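PDB 5U2P: sugar ABC transporter substrate-binding protein from Treponema pallidum subsp. pallidum, which probably binds a sugar or related small ligand in the periplasm for delivery to an ABC transporter, its natural ligand being unassigned. Local coordinates for residues E111-D116 / F129-N134. Residues are numbered along the deposited sequence; the frame is centred on the assembly and turned at random.
Sequences EAWIPD and FALPLN
W113 reaches L131 with the far corner of its indole: W113 CH2 lies 3.8 Å from L131 CB and equally 3.8 Å from L131 CA, so the rim of the six-membered ring lies against the base of the leucine side chain. L131 CD1 lies over the face of the same ring, 4.2 Å from the centroid of the W113 six-membered ring and only 8° off its normal, which satisfies the geometry of a CH-pi contact. A130 O lies at the ring's edge, near its plane, 4.3 Å from W113 CH2.

The other face of the indole is covered from within its own segment, where E111 CB stands 3.5 Å above the W113 ring plane, toward the rim. E111 and W113 belong to a type I turn running from E111 to I114, closed by I114 N to E111 O at 3.2 Å; the short 3-10 segment 114-116 follows. A chi1 of 46° tucks W113 CG over its own backbone, and the CB of this residue points toward 129-134.

Strand 131-132 is an outermost one of the five-stranded mixed sheet, held by backbone hydrogen bonding of L131 with L309. Helix 318-329 also packs here: A329 touches both W113 and L131, and S326 touches W113. This sheet with its packed helix is consistent with one lobe of a two-lobed periplasmic solute-binding protein.

No hydrogen bond crosses between the segments, and just 117 Å² is buried in total; the loop is therefore joined to the sheet edge here by apolar and CH-pi packing.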
loop_
_atom_site.group_PDB
_atom_site.type_symbol
_atom_site.label_atom_id
_atom_site.label_comp_id
_atom_site.label_asym_id
_atom_site.label_seq_id
_atom_site.Cartn_x
_atom_site.Cartn_y
_atom_site.Cartn_z
ATOM N N GLU A 111 2.575 10.795 -21.033
ATOM C CA GLU A 111 3.691 10.067 -21.627
ATOM C C GLU A 111 3.199 8.718 -22.145
ATOM O O GLU A 111 2.231 8.136 -21.622
ATOM C CB GLU A 111 4.835 9.880 -20.616
ATOM C CG GLU A 111 5.478 11.189 -20.160
ATOM C CD GLU A 111 5.993 12.037 -21.308
ATOM O OE1 GLU A 111 6.954 11.613 -21.971
ATOM O OE2 GLU A 111 5.442 13.136 -21.552
ATOM N N ALA A 112 3.863 8.226 -23.185
ATOM C CA ALA A 112 3.424 7.016 -23.876
ATOM C C ALA A 112 3.460 5.767 -23.019
ATOM O O ALA A 112 2.780 4.796 -23.333
ATOM C CB ALA A 112 4.272 6.799 -25.123
ATOM N N TRP A 113 4.241 5.778 -21.942
ATOM C CA TRP A 113 4.367 4.593 -21.091
ATOM C C TRP A 113 3.341 4.524 -19.951
ATOM O O TRP A 113 3.254 3.511 -19.263
ATOM C CB TRP A 113 5.785 4.503 -20.517
ATOM C CG TRP A 113 6.351 5.791 -19.957
ATOM C CD1 TRP A 113 7.147 6.671 -20.613
ATOM C CD2 TRP A 113 6.201 6.302 -18.624
ATOM N NE1 TRP A 113 7.497 7.709 -19.782
ATOM C CE2 TRP A 113 6.928 7.505 -18.557
ATOM C CE3 TRP A 113 5.516 5.864 -17.485
ATOM C CZ2 TRP A 113 6.971 8.290 -17.404
ATOM C CZ3 TRP A 113 5.569 6.643 -16.336
ATOM C CH2 TRP A 113 6.293 7.841 -16.308
ATOM N N ILE A 114 2.558 5.587 -19.752
ATOM C CA ILE A 114 1.567 5.587 -18.670
ATOM C C ILE A 114 0.591 4.397 -18.742
ATOM O O ILE A 114 0.266 3.801 -17.714
ATOM C CB ILE A 114 0.793 6.911 -18.652
ATOM C CG1 ILE A 114 1.720 8.049 -18.224
ATOM C CG2 ILE A 114 -0.413 6.849 -17.724
ATOM C CD1 ILE A 114 2.214 7.964 -16.781
ATOM N N PRO A 115 0.129 4.022 -19.950
ATOM C CA PRO A 115 -0.763 2.851 -20.012
ATOM C C PRO A 115 -0.136 1.522 -19.584
ATOM O O PRO A 115 -0.863 0.558 -19.331
ATOM C CB PRO A 115 -1.153 2.794 -21.496
ATOM C CG PRO A 115 -0.995 4.181 -21.978
ATOM C CD PRO A 115 0.160 4.753 -21.228
ATOM N N ASP A 116 1.186 1.465 -19.515
ATOM C CA ASP A 116 1.890 0.242 -19.140
ATOM C C ASP A 116 2.016 0.106 -17.614
ATOM O O ASP A 116 2.368 -0.954 -17.101
ATOM C CB ASP A 116 3.275 0.212 -19.772
ATOM C CG ASP A 116 3.236 0.066 -21.282
ATOM O OD1 ASP A 116 2.298 -0.579 -21.803
ATOM O OD2 ASP A 116 4.163 0.590 -21.940
ATOM N N PHE A 129 3.147 12.342 -11.701
ATOM C CA PHE A 129 4.320 13.223 -11.717
ATOM C C PHE A 129 5.663 12.491 -11.532
ATOM O O PHE A 129 6.705 13.130 -11.401
ATOM C CB PHE A 129 4.172 14.306 -10.629
ATOM C CG PHE A 129 3.245 15.433 -11.010
ATOM C CD1 PHE A 129 3.648 16.401 -11.913
ATOM C CD2 PHE A 129 1.976 15.522 -10.464
ATOM C CE1 PHE A 129 2.802 17.448 -12.261
ATOM C CE2 PHE A 129 1.135 16.557 -10.813
ATOM C CZ PHE A 129 1.548 17.511 -11.713
ATOM N N ALA A 130 5.666 11.163 -11.549
ATOM C CA ALA A 130 6.926 10.444 -11.479
ATOM C C ALA A 130 6.783 9.063 -12.103
ATOM O O ALA A 130 5.689 8.484 -12.124
ATOM C CB ALA A 130 7.384 10.317 -10.036
ATOM N N LEU A 131 7.900 8.550 -12.589
ATOM C CA LEU A 131 8.006 7.140 -12.942
ATOM C C LEU A 131 8.258 6.315 -11.674
ATOM O O LEU A 131 9.297 6.467 -11.036
ATOM C CB LEU A 131 9.120 6.928 -13.942
ATOM C CG LEU A 131 9.334 5.473 -14.423
ATOM C CD1 LEU A 131 9.780 5.484 -15.871
ATOM C CD2 LEU A 131 10.345 4.763 -13.554
ATOM N N PRO A 132 7.312 5.441 -11.306
ATOM C CA PRO A 132 7.440 4.670 -10.070
ATOM C C PRO A 132 8.343 3.469 -10.217
ATOM O O PRO A 132 8.407 2.905 -11.305
ATOM C CB PRO A 132 6.013 4.219 -9.798
ATOM C CG PRO A 132 5.423 4.107 -11.129
ATOM C CD PRO A 132 6.039 5.150 -11.986
ATOM N N LEU A 133 9.024 3.103 -9.135
ATOM C CA LEU A 133 9.895 1.927 -9.122
ATOM C C LEU A 133 9.179 0.637 -8.719
ATOM O O LEU A 133 9.725 -0.460 -8.896
ATOM C CB LEU A 133 11.062 2.179 -8.176
ATOM C CG LEU A 133 11.864 3.439 -8.482
ATOM C CD1 LEU A 133 13.037 3.557 -7.519
ATOM C CD2 LEU A 133 12.332 3.476 -9.934
ATOM N N ASN A 134 7.967 0.774 -8.179
ATOM C CA ASN A 134 7.091 -0.341 -7.794
ATOM C C ASN A 134 5.640 0.105 -7.947
ATOM O O ASN A 134 5.372 1.306 -7.846
ATOM C CB ASN A 134 7.323 -0.771 -6.333
ATOM C CG ASN A 134 8.751 -1.235 -6.064
ATOM O OD1 ASN A 134 9.605 -0.465 -5.632
ATOM N ND2 ASN A 134 8.998 -2.525 -6.286
#